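Local atomic coordinates of catechol 2,3-dioxygenase (Pseudomonas sp. KL28, PDB entry 3HPY), a protein that probably catalyses the iron-dependent extradiol cleavage of catechols by dioxygen, opening the aromatic ring to a hydroxymuconic semialdehyde in aromatic hydrocarbon breakdown. Residues T4-P9 / F71-K76; Q151-L156 / S218-S223; F175-R180 / D187-I192; C196-H201 / H274-Y279. All blocks are in the same frame, centred on the assembly; numbering follows the deposited sequence.

Interaction 1 of 4, residues T4-P9 / F71-K76; sequences TGVLRP and FKVLDK
Thr4 meets Leu74 where a short antiparallel strand pairing begins, one that carries a classic beta bulge; the CA of Thr4 lies 4.0 Å from CD2 of Leu74. The pairing lies at the end of strand 65-73 in the N-terminal, vicinal-oxygen-chelate half of the enzyme, and strand 117-121 borders that strand too. Gly5, with a positive phi that suits glycine, turns its O to accept from the N of Leu74 (2.8 Å). The same O also receives a CA-H...O contact from Val73, 3.1 Å from its CA.

Val6 faces Val73 as a non-hydrogen-bonded pair. Its CG1, trans to the backbone N (chi1 -178°), reaches the CB of Phe71 at 3.6 Å, while Leu82 of helix 76-89 packs on the two valines. Next, Leu7 N donates to Lys72 O at 2.9 Å, and its side chain slants across that of Leu74. The bulge follows: Leu7 and Arg8 both stand opposite Lys72, whose N is bonded to Arg8 O. The side chains of Arg8 and Lys72 then run alongside each other, and CD of Lys72 sits over one face of the guanidinium, 3.4 Å from NH2. The two cationic ends converge on shared carboxylates, Asp52 of the same chain and Asp278 of a neighbouring subunit, which places this end of the pairing at a subunit interface. Pro9 comes last, its CA 3.6 Å from CD1 of the Phe71 ring and its CG 4.0 Å from CE1.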
# COMPACT_ATOMS: atom_id res chain seq x y z
N THR C 4 -7.73 -21.83 23.11
CA THR C 4 -8.66 -22.38 24.09
C THR C 4 -9.13 -21.26 25.02
O THR C 4 -8.65 -20.13 24.92
CB THR C 4 -8.01 -23.49 24.97
OG1 THR C 4 -6.88 -22.95 25.65
CG2 THR C 4 -7.57 -24.68 24.13
N GLY C 5 -10.05 -21.58 25.93
CA GLY C 5 -10.55 -20.58 26.86
C GLY C 5 -11.21 -19.38 26.20
O GLY C 5 -12.13 -19.55 25.39
N VAL C 6 -10.77 -18.18 26.56
CA VAL C 6 -11.33 -16.96 25.98
C VAL C 6 -10.68 -16.80 24.60
O VAL C 6 -9.47 -16.63 24.49
CB VAL C 6 -11.01 -15.73 26.84
CG1 VAL C 6 -11.64 -14.49 26.23
CG2 VAL C 6 -11.52 -15.96 28.26
N LEU C 7 -11.50 -16.85 23.55
CA LEU C 7 -10.99 -16.78 22.20
C LEU C 7 -10.80 -15.39 21.62
O LEU C 7 -9.71 -15.05 21.13
CB LEU C 7 -11.91 -17.56 21.26
CG LEU C 7 -12.15 -19.04 21.54
CD1 LEU C 7 -13.08 -19.63 20.49
CD2 LEU C 7 -10.82 -19.78 21.56
N ARG C 8 -11.84 -14.57 21.69
CA ARG C 8 -11.79 -13.24 21.09
C ARG C 8 -12.90 -12.32 21.60
O ARG C 8 -13.82 -12.76 22.29
CB ARG C 8 -11.97 -13.40 19.56
CG ARG C 8 -13.08 -14.43 19.16
CD ARG C 8 -13.79 -14.05 17.84
NE ARG C 8 -15.01 -14.79 17.46
CZ ARG C 8 -15.13 -16.12 17.38
NH1 ARG C 8 -14.11 -16.92 17.66
NH2 ARG C 8 -16.26 -16.66 16.96
N PRO C 9 -12.79 -11.01 21.30
CA PRO C 9 -13.84 -10.09 21.74
C PRO C 9 -15.07 -10.53 20.95
O PRO C 9 -14.98 -10.72 19.73
CB PRO C 9 -13.33 -8.74 21.26
CG PRO C 9 -11.85 -8.87 21.36
CD PRO C 9 -11.56 -10.30 20.94
N PHE C 71 -16.87 -11.52 25.54
CA PHE C 71 -15.84 -12.35 24.93
C PHE C 71 -16.37 -13.76 24.67
O PHE C 71 -16.93 -14.39 25.56
CB PHE C 71 -14.64 -12.48 25.87
CG PHE C 71 -13.82 -11.24 26.01
CD1 PHE C 71 -12.82 -10.95 25.10
CD2 PHE C 71 -14.01 -10.37 27.09
CE1 PHE C 71 -12.00 -9.85 25.27
CE2 PHE C 71 -13.20 -9.25 27.26
CZ PHE C 71 -12.19 -9.00 26.35
N LYS C 72 -16.19 -14.26 23.45
CA LYS C 72 -16.64 -15.62 23.16
C LYS C 72 -15.58 -16.57 23.68
O LYS C 72 -14.39 -16.28 23.57
CB LYS C 72 -16.85 -15.83 21.66
CG LYS C 72 -17.33 -17.23 21.34
CD LYS C 72 -17.85 -17.37 19.93
CE LYS C 72 -18.27 -18.81 19.67
NZ LYS C 72 -18.98 -18.93 18.36
N VAL C 73 -16.00 -17.69 24.28
CA VAL C 73 -15.04 -18.68 24.79
C VAL C 73 -15.13 -19.95 23.93
O VAL C 73 -16.03 -20.07 23.11
CB VAL C 73 -15.32 -19.04 26.28
CG1 VAL C 73 -15.34 -17.77 27.13
CG2 VAL C 73 -16.63 -19.81 26.41
N LEU C 74 -14.22 -20.89 24.13
CA LEU C 74 -14.21 -22.09 23.31
C LEU C 74 -15.54 -22.83 23.23
O LEU C 74 -16.08 -23.04 22.13
CB LEU C 74 -13.11 -23.05 23.78
CG LEU C 74 -12.74 -24.19 22.82
CD1 LEU C 74 -12.30 -23.65 21.45
CD2 LEU C 74 -11.61 -25.00 23.43
N ASP C 75 -16.09 -23.22 24.38
CA ASP C 75 -17.36 -23.95 24.42
C ASP C 75 -18.10 -23.81 25.76
O ASP C 75 -17.62 -23.16 26.69
CB ASP C 75 -17.12 -25.44 24.13
CG ASP C 75 -15.93 -25.99 24.90
OD1 ASP C 75 -15.87 -25.78 26.13
OD2 ASP C 75 -15.05 -26.63 24.28
N LYS C 76 -19.27 -24.44 25.85
CA LYS C 76 -20.08 -24.38 27.07
C LYS C 76 -19.29 -24.88 28.27
O LYS C 76 -19.37 -24.31 29.35
CB LYS C 76 -21.37 -25.19 26.88
CG LYS C 76 -22.30 -24.62 25.82
CD LYS C 76 -23.38 -25.62 25.41
CE LYS C 76 -22.79 -26.73 24.56
NZ LYS C 76 -23.70 -27.91 24.43

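Interaction 2 of 4, residues Q151-L156 / S218-S223; sequences QLDHCL and SFLLES. With FE (Fe (III) ion), chain I; MCT (4-methylcatechol), chain J.
His154 and Ser218 pair across two antiparallel strands of the C-terminal, glyoxalase-like half, at a classic beta bulge where Asp153 and His154 both stand opposite the one serine. Both backbone polar atoms of Ser218 are used: its N donates almost straight to His154 O (2.7 Å, 170° at the hydrogen), and its O accepts from Asp153 N at 2.8 Å. Further along, Leu220 N gives its hydrogen to Gln151 O at 3.0 Å; Gln151 N, by contrast, is buried with no partner in the model.

The side chains form a relay toward the metal. Gln151 NE2 donates to Asp153 OD1 (3.1 Å), which it meets on the anti side, somewhat out of the carboxylate plane, and Asp153 OD2 uses its anti lone pair to accept from His154 ND1 at 2.7 Å. This second-shell carboxylate fixes the rotation of the imidazole and leaves NE2 to bind the iron at 2.4 Å. His216 and Glu267 complete the protein ligands, and both oxygens of 4-methylcatechol chelate the ion. Ser218 OG is bonded to Glu267, so the serine touches two of the metal ligands. Its methylene covers one face of the His154 ring in a CH-pi contact, with CB 3.4 Å from the ring centroid and CE1 as its nearest ring atom.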
# COMPACT_ATOMS: atom_id res chain seq x y z
N GLN C 151 -13.11 -7.01 11.56
CA GLN C 151 -13.49 -7.62 12.84
C GLN C 151 -13.46 -6.61 13.98
O GLN C 151 -12.84 -5.56 13.88
CB GLN C 151 -12.55 -8.78 13.21
CG GLN C 151 -11.07 -8.41 13.37
CD GLN C 151 -10.22 -9.54 13.95
OE1 GLN C 151 -10.42 -10.71 13.64
NE2 GLN C 151 -9.25 -9.17 14.78
N LEU C 152 -14.17 -6.94 15.07
CA LEU C 152 -14.16 -6.12 16.27
C LEU C 152 -12.82 -6.56 16.86
O LEU C 152 -12.69 -7.69 17.33
CB LEU C 152 -15.32 -6.51 17.20
CG LEU C 152 -15.30 -5.96 18.63
CD1 LEU C 152 -15.58 -4.46 18.59
CD2 LEU C 152 -16.34 -6.67 19.50
N ASP C 153 -11.81 -5.70 16.79
CA ASP C 153 -10.47 -6.05 17.27
C ASP C 153 -10.31 -6.02 18.78
O ASP C 153 -9.67 -6.89 19.36
CB ASP C 153 -9.42 -5.13 16.66
CG ASP C 153 -8.05 -5.73 16.68
OD1 ASP C 153 -7.81 -6.67 15.88
OD2 ASP C 153 -7.21 -5.29 17.51
N HIS C 154 -10.87 -4.98 19.40
CA HIS C 154 -10.77 -4.80 20.84
C HIS C 154 -11.48 -3.52 21.23
O HIS C 154 -12.24 -2.94 20.45
CB HIS C 154 -9.31 -4.67 21.25
CG HIS C 154 -8.61 -3.50 20.64
ND1 HIS C 154 -8.08 -3.53 19.36
CD2 HIS C 154 -8.33 -2.26 21.12
CE1 HIS C 154 -7.50 -2.38 19.09
NE2 HIS C 154 -7.64 -1.59 20.14
N CYS C 155 -11.21 -3.09 22.46
CA CYS C 155 -11.76 -1.85 22.99
C CYS C 155 -10.80 -1.41 24.07
O CYS C 155 -10.00 -2.21 24.57
CB CYS C 155 -13.17 -2.06 23.57
SG CYS C 155 -13.23 -2.90 25.17
N LEU C 156 -10.85 -0.13 24.41
CA LEU C 156 -9.97 0.40 25.44
C LEU C 156 -10.87 1.04 26.49
O LEU C 156 -11.64 1.95 26.19
CB LEU C 156 -9.02 1.44 24.84
CG LEU C 156 -7.82 1.91 25.67
CD1 LEU C 156 -6.89 2.74 24.79
CD2 LEU C 156 -8.29 2.74 26.84
N SER C 218 -12.53 -0.80 18.91
CA SER C 218 -11.71 -0.79 17.71
C SER C 218 -12.04 -1.83 16.64
O SER C 218 -12.39 -2.97 16.95
CB SER C 218 -10.23 -0.92 18.07
OG SER C 218 -9.44 -0.90 16.90
N PHE C 219 -11.89 -1.41 15.39
CA PHE C 219 -12.17 -2.26 14.24
C PHE C 219 -10.93 -2.47 13.39
O PHE C 219 -10.16 -1.53 13.13
CB PHE C 219 -13.30 -1.63 13.41
CG PHE C 219 -14.60 -1.50 14.16
CD1 PHE C 219 -14.81 -0.44 15.04
CD2 PHE C 219 -15.60 -2.46 14.02
CE1 PHE C 219 -15.99 -0.34 15.77
CE2 PHE C 219 -16.79 -2.38 14.75
CZ PHE C 219 -16.98 -1.31 15.63
N LEU C 220 -10.72 -3.71 12.96
CA LEU C 220 -9.55 -4.05 12.17
C LEU C 220 -9.71 -3.73 10.69
O LEU C 220 -10.78 -3.94 10.12
CB LEU C 220 -9.23 -5.54 12.34
CG LEU C 220 -7.96 -6.09 11.68
CD1 LEU C 220 -6.74 -5.38 12.25
CD2 LEU C 220 -7.86 -7.59 11.91
N LEU C 221 -8.65 -3.20 10.09
CA LEU C 221 -8.62 -2.88 8.66
C LEU C 221 -7.57 -3.78 8.00
O LEU C 221 -6.70 -4.32 8.68
CB LEU C 221 -8.27 -1.41 8.43
CG LEU C 221 -9.40 -0.53 7.89
CD1 LEU C 221 -10.64 -0.71 8.73
CD2 LEU C 221 -8.97 0.94 7.86
N GLU C 222 -7.66 -3.92 6.68
CA GLU C 222 -6.75 -4.78 5.93
C GLU C 222 -5.36 -4.23 5.64
O GLU C 222 -4.38 -4.96 5.71
CB GLU C 222 -7.40 -5.16 4.59
CG GLU C 222 -8.49 -6.20 4.69
CD GLU C 222 -7.93 -7.61 4.65
OE1 GLU C 222 -7.88 -8.20 3.55
OE2 GLU C 222 -7.54 -8.13 5.72
N SER C 223 -5.27 -2.95 5.31
CA SER C 223 -3.97 -2.37 4.98
C SER C 223 -3.89 -0.88 5.27
O SER C 223 -4.88 -0.24 5.57
CB SER C 223 -3.70 -2.58 3.49
OG SER C 223 -4.55 -1.73 2.74
FE FE I . -7.36 0.77 20.04
C1 MCT J . -3.01 2.56 21.85
C2 MCT J . -4.40 2.75 21.86
C3 MCT J . -5.21 1.89 21.08
O3 MCT J . -6.54 2.07 21.08
C4 MCT J . -4.64 0.84 20.31
O4 MCT J . -5.45 0.03 19.57
C5 MCT J . -3.23 0.66 20.31
C6 MCT J . -2.42 1.52 21.09
C MCT J . -2.14 3.47 22.67

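Interaction 3 of 4, residues F175-R180 / D187-I192; sequences FYLVER and DSDMGI
Two first torsions bring Arg180 against Asp189: chi1 of 64° seats CG of Arg180 between its backbone N and carbonyl carbon, while chi1 of -52° sets CG of Asp189 beside its own N. The arginine chain then runs extended from CG to NE and crosses the carboxylate with its aliphatic part. The touch is therefore made by carbon, with CD of Arg180 3.1 Å from OD1 of Asp189. NE stays 4.1 Å from that OD1, beyond a salt bridge, and is bonded instead to Ser283 OG. The opposite charges would still be expected to attract, but nothing locks the guanidinium to the carboxylate.

Leu177 bridges two kinds of contact: CD1 comes within 4.2 Å of OD2 of Asp189, and the other branch, CD2, meets CG2 of Ile192 at 4.3 Å, an apolar touch. Gln166 of helix 162-171 lies against Leu177, Asp189 and Ile192 alike. The backbones come together at Arg180 and Ile192, a non-hydrogen-bonded antiparallel pair, and there the CA of Arg180 makes a CA-H...O contact of 3.3 Å with Gly191 O. Glu179 turns its end away from the partner strand; OE2 accepts from Tyr273 OH and Thr251 N, the latter residue belonging to the substrate pocket.

Both strands are irregular. Val178 and Glu179 together face Trp193, another pocket residue, and Met190 and Gly191 together face Val181. The geometry is that of an antiparallel beta hairpin, strands 176-182 and 189-195, with a classic beta bulge in each strand, set in the glyoxalase-like C-terminal half of an extradiol dioxygenase.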
# COMPACT_ATOMS: atom_id res chain seq x y z
N PHE C 175 -5.37 -14.30 30.12
CA PHE C 175 -4.78 -13.24 29.31
C PHE C 175 -3.33 -13.05 29.74
O PHE C 175 -2.88 -13.66 30.72
CB PHE C 175 -5.53 -11.93 29.48
CG PHE C 175 -6.83 -11.88 28.74
CD1 PHE C 175 -7.86 -12.77 29.03
CD2 PHE C 175 -7.03 -10.93 27.75
CE1 PHE C 175 -9.07 -12.71 28.35
CE2 PHE C 175 -8.24 -10.86 27.05
CZ PHE C 175 -9.26 -11.75 27.35
N TYR C 176 -2.60 -12.23 29.00
CA TYR C 176 -1.20 -11.95 29.32
C TYR C 176 -0.84 -10.57 28.81
O TYR C 176 -1.37 -10.12 27.80
CB TYR C 176 -0.28 -13.00 28.71
CG TYR C 176 -0.13 -12.98 27.20
CD1 TYR C 176 1.00 -12.42 26.60
CD2 TYR C 176 -1.09 -13.57 26.38
CE1 TYR C 176 1.17 -12.45 25.21
CE2 TYR C 176 -0.94 -13.61 25.00
CZ TYR C 176 0.19 -13.05 24.42
OH TYR C 176 0.35 -13.11 23.06
N LEU C 177 0.07 -9.91 29.53
CA LEU C 177 0.51 -8.56 29.19
C LEU C 177 1.36 -8.51 27.94
O LEU C 177 2.41 -9.17 27.87
CB LEU C 177 1.31 -7.95 30.34
CG LEU C 177 0.88 -6.57 30.86
CD1 LEU C 177 1.93 -6.04 31.82
CD2 LEU C 177 0.70 -5.63 29.70
N VAL C 178 0.94 -7.73 26.95
CA VAL C 178 1.73 -7.61 25.74
C VAL C 178 2.54 -6.33 25.87
O VAL C 178 3.74 -6.32 25.61
CB VAL C 178 0.85 -7.55 24.47
CG1 VAL C 178 1.73 -7.47 23.26
CG2 VAL C 178 -0.07 -8.77 24.40
N GLU C 179 1.88 -5.26 26.29
CA GLU C 179 2.57 -3.99 26.47
C GLU C 179 1.99 -3.16 27.61
O GLU C 179 0.82 -3.29 27.97
CB GLU C 179 2.52 -3.16 25.19
CG GLU C 179 3.55 -3.53 24.15
CD GLU C 179 3.67 -2.44 23.09
OE1 GLU C 179 3.82 -1.27 23.47
OE2 GLU C 179 3.63 -2.77 21.88
N ARG C 180 2.83 -2.29 28.17
CA ARG C 180 2.38 -1.43 29.26
C ARG C 180 3.03 -0.06 29.26
O ARG C 180 4.17 0.12 28.81
CB ARG C 180 2.63 -2.10 30.61
CG ARG C 180 4.08 -2.34 30.93
CD ARG C 180 4.22 -3.30 32.11
NE ARG C 180 5.54 -3.92 32.11
CZ ARG C 180 5.88 -4.97 32.85
NH1 ARG C 180 5.00 -5.55 33.65
NH2 ARG C 180 7.11 -5.46 32.75
N ASP C 187 7.02 3.04 39.77
CA ASP C 187 6.29 2.20 38.85
C ASP C 187 5.06 1.42 39.28
O ASP C 187 4.98 0.85 40.37
CB ASP C 187 7.26 1.25 38.15
CG ASP C 187 8.43 1.98 37.52
OD1 ASP C 187 8.20 3.04 36.89
OD2 ASP C 187 9.57 1.49 37.65
N SER C 188 4.11 1.43 38.36
CA SER C 188 2.82 0.77 38.44
C SER C 188 2.33 1.00 37.01
O SER C 188 2.71 1.98 36.38
CB SER C 188 1.91 1.48 39.45
OG SER C 188 1.72 2.84 39.09
N ASP C 189 1.51 0.10 36.48
CA ASP C 189 1.06 0.29 35.12
C ASP C 189 -0.10 1.26 35.00
O ASP C 189 -1.16 1.10 35.62
CB ASP C 189 0.68 -1.05 34.48
CG ASP C 189 1.77 -2.08 34.60
OD1 ASP C 189 2.95 -1.73 34.42
OD2 ASP C 189 1.43 -3.25 34.88
N MET C 190 0.14 2.29 34.20
CA MET C 190 -0.82 3.35 33.91
C MET C 190 -1.74 2.92 32.78
O MET C 190 -2.90 3.35 32.70
CB MET C 190 -0.06 4.61 33.48
CG MET C 190 -0.96 5.76 33.10
SD MET C 190 -0.05 7.29 32.79
CE MET C 190 0.22 7.18 31.01
N GLY C 191 -1.19 2.07 31.92
CA GLY C 191 -1.92 1.55 30.77
C GLY C 191 -1.48 0.12 30.56
O GLY C 191 -0.31 -0.23 30.71
N ILE C 192 -2.42 -0.72 30.15
CA ILE C 192 -2.14 -2.13 30.00
C ILE C 192 -2.82 -2.70 28.74
O ILE C 192 -4.01 -2.46 28.51
CB ILE C 192 -2.58 -2.80 31.34
CG1 ILE C 192 -1.44 -2.68 32.35
CG2 ILE C 192 -3.05 -4.19 31.14
CD1 ILE C 192 -1.80 -3.18 33.74

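Interaction 4 of 4, residues C196-H201 / H274-Y279; sequences CSHKVH and HPYPDY. With MCT (4-methylcatechol), chain J.
One water joins His198 to His274: it lies 2.7 Å from ND1 of His274, near the plane of that ring, and donates to His198 O at 2.9 Å. Beside this bridge the backbones meet through weaker forces. Pro275 O receives a CA-H...O contact from His198, 2.9 Å from its CA, and CG of Pro275 rests 3.4 Å from Lys199 O. Val200 adds CG1 against CD of the same proline.

Two turns shape these connecting loops of the glyoxalase-like half: an ST turn, in which Ser197 OG, itself bonded to Asp202, accepts from Lys199 N at 3.2 Å, and a type I beta turn from Tyr276 to Tyr279.

His198 and Tyr276 lie alongside, pointing the same way. CB of His198 sits over one face of the phenol ring, 3.9 Å from its centroid in a CH-pi contact; chi1 of 60° turns the imidazole beyond it, and the rings lie nearly parallel but slid apart. His198 also stacks on His198 of a neighbouring subunit. The first loop ends in the substrate pocket. There O4 of 4-methylcatechol lies at the edge of the His201 ring, in its plane, and NE2 donates to it in a weak, bent bond of 3.2 Å.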
# COMPACT_ATOMS: atom_id res chain seq x y z
N CYS C 196 -5.38 -12.58 24.57
CA CYS C 196 -5.82 -13.91 24.97
C CYS C 196 -5.64 -14.77 23.72
O CYS C 196 -6.35 -15.75 23.51
CB CYS C 196 -7.30 -13.90 25.38
SG CYS C 196 -8.47 -13.32 24.12
N SER C 197 -4.67 -14.37 22.91
CA SER C 197 -4.39 -15.02 21.63
C SER C 197 -2.99 -14.59 21.17
O SER C 197 -2.12 -14.36 22.01
CB SER C 197 -5.43 -14.53 20.61
OG SER C 197 -5.32 -13.12 20.44
N HIS C 198 -2.74 -14.51 19.86
CA HIS C 198 -1.43 -14.02 19.42
C HIS C 198 -1.55 -12.65 18.74
O HIS C 198 -0.69 -12.23 17.96
CB HIS C 198 -0.67 -15.02 18.52
CG HIS C 198 -1.38 -15.39 17.25
ND1 HIS C 198 -2.04 -16.59 17.09
CD2 HIS C 198 -1.53 -14.72 16.08
CE1 HIS C 198 -2.57 -16.65 15.88
NE2 HIS C 198 -2.27 -15.53 15.25
N LYS C 199 -2.63 -11.93 19.08
CA LYS C 199 -2.85 -10.58 18.57
C LYS C 199 -2.14 -9.65 19.57
O LYS C 199 -1.94 -10.03 20.73
CB LYS C 199 -4.35 -10.24 18.53
CG LYS C 199 -5.17 -11.01 17.52
CD LYS C 199 -6.67 -10.89 17.78
CE LYS C 199 -7.14 -9.44 17.79
NZ LYS C 199 -8.54 -9.29 18.25
N VAL C 200 -1.76 -8.45 19.13
CA VAL C 200 -1.10 -7.49 20.02
C VAL C 200 -1.95 -7.22 21.26
O VAL C 200 -1.43 -6.94 22.33
CB VAL C 200 -0.80 -6.16 19.29
CG1 VAL C 200 0.56 -6.23 18.63
CG2 VAL C 200 -1.88 -5.87 18.25
N HIS C 201 -3.27 -7.28 21.10
CA HIS C 201 -4.20 -7.12 22.23
C HIS C 201 -5.66 -7.31 21.85
O HIS C 201 -6.10 -6.94 20.75
CB HIS C 201 -4.02 -5.77 22.91
CG HIS C 201 -4.46 -4.61 22.08
ND1 HIS C 201 -4.17 -4.51 20.74
CD2 HIS C 201 -5.13 -3.48 22.41
CE1 HIS C 201 -4.64 -3.36 20.27
NE2 HIS C 201 -5.23 -2.72 21.27
N HIS C 274 3.29 -9.94 16.37
CA HIS C 274 2.60 -11.16 16.70
C HIS C 274 3.08 -11.81 17.98
O HIS C 274 3.86 -12.76 17.95
CB HIS C 274 2.74 -12.13 15.53
CG HIS C 274 2.30 -11.54 14.23
ND1 HIS C 274 0.98 -11.31 13.93
CD2 HIS C 274 3.02 -11.07 13.18
CE1 HIS C 274 0.89 -10.72 12.75
NE2 HIS C 274 2.12 -10.56 12.28
N PRO C 275 2.63 -11.30 19.12
CA PRO C 275 3.07 -11.89 20.39
C PRO C 275 2.42 -13.22 20.72
O PRO C 275 1.31 -13.52 20.28
CB PRO C 275 2.72 -10.80 21.40
CG PRO C 275 1.48 -10.20 20.83
CD PRO C 275 1.80 -10.10 19.35
N TYR C 276 3.14 -14.02 21.50
CA TYR C 276 2.65 -15.32 21.94
C TYR C 276 2.75 -15.30 23.47
O TYR C 276 3.46 -14.47 24.04
CB TYR C 276 3.50 -16.43 21.30
CG TYR C 276 3.13 -16.73 19.85
CD1 TYR C 276 2.17 -17.69 19.54
CD2 TYR C 276 3.69 -16.00 18.78
CE1 TYR C 276 1.74 -17.91 18.21
CE2 TYR C 276 3.28 -16.21 17.44
CZ TYR C 276 2.30 -17.17 17.17
OH TYR C 276 1.81 -17.38 15.90
N PRO C 277 2.02 -16.20 24.15
CA PRO C 277 2.01 -16.28 25.62
C PRO C 277 3.40 -16.42 26.28
O PRO C 277 3.56 -16.14 27.46
CB PRO C 277 1.12 -17.49 25.90
CG PRO C 277 0.21 -17.55 24.71
CD PRO C 277 1.10 -17.19 23.56
N ASP C 278 4.39 -16.85 25.51
CA ASP C 278 5.74 -17.05 26.03
C ASP C 278 6.59 -15.79 25.93
O ASP C 278 7.75 -15.80 26.33
CB ASP C 278 6.44 -18.17 25.26
CG ASP C 278 6.53 -17.88 23.77
OD1 ASP C 278 5.46 -17.65 23.15
OD2 ASP C 278 7.65 -17.87 23.22
N TYR C 279 6.02 -14.72 25.38
CA TYR C 279 6.75 -13.46 25.20
C TYR C 279 6.73 -12.55 26.42
O TYR C 279 5.77 -12.54 27.19
CB TYR C 279 6.18 -12.68 24.01
CG TYR C 279 6.60 -13.17 22.65
CD1 TYR C 279 6.32 -12.42 21.50
CD2 TYR C 279 7.30 -14.36 22.50
CE1 TYR C 279 6.74 -12.85 20.24
CE2 TYR C 279 7.72 -14.80 21.24
CZ TYR C 279 7.44 -14.03 20.12
OH TYR C 279 7.89 -14.45 18.88
C1 MCT J . -3.01 2.56 21.85
C2 MCT J . -4.40 2.75 21.86
C3 MCT J . -5.21 1.89 21.08
O3 MCT J . -6.54 2.07 21.08
C4 MCT J . -4.64 0.84 20.31
O4 MCT J . -5.45 0.03 19.57
C5 MCT J . -3.23 0.66 20.31
C6 MCT J . -2.42 1.52 21.09
C MCT J . -2.14 3.47 22.67
O HOH W 1 -1.31 -11.81 15.17

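Overall arrangement
Interaction 2, which holds an iron ligand, lies deepest, its centre about 7 Å from that of the chain; the centres of interactions 1, 3 and 4 lie about 14 to 17 Å from it, though all are largely buried. Interactions 1 and 2 are both bulged antiparallel pairings held by backbone bonds, one in each half of the chain, and Pro9 packs on Asp153 and His154 between them. Interactions 3 and 4 lack direct hydrogen bonds between their segments, relying on packing and, in 4, on a water; Tyr176 OH links them through Ser197 O. Lys199 NZ ties interaction 4 to Asp153 O of interaction 2, and both reach 4-methylcatechol. A neighbouring subunit touches all but interaction 3.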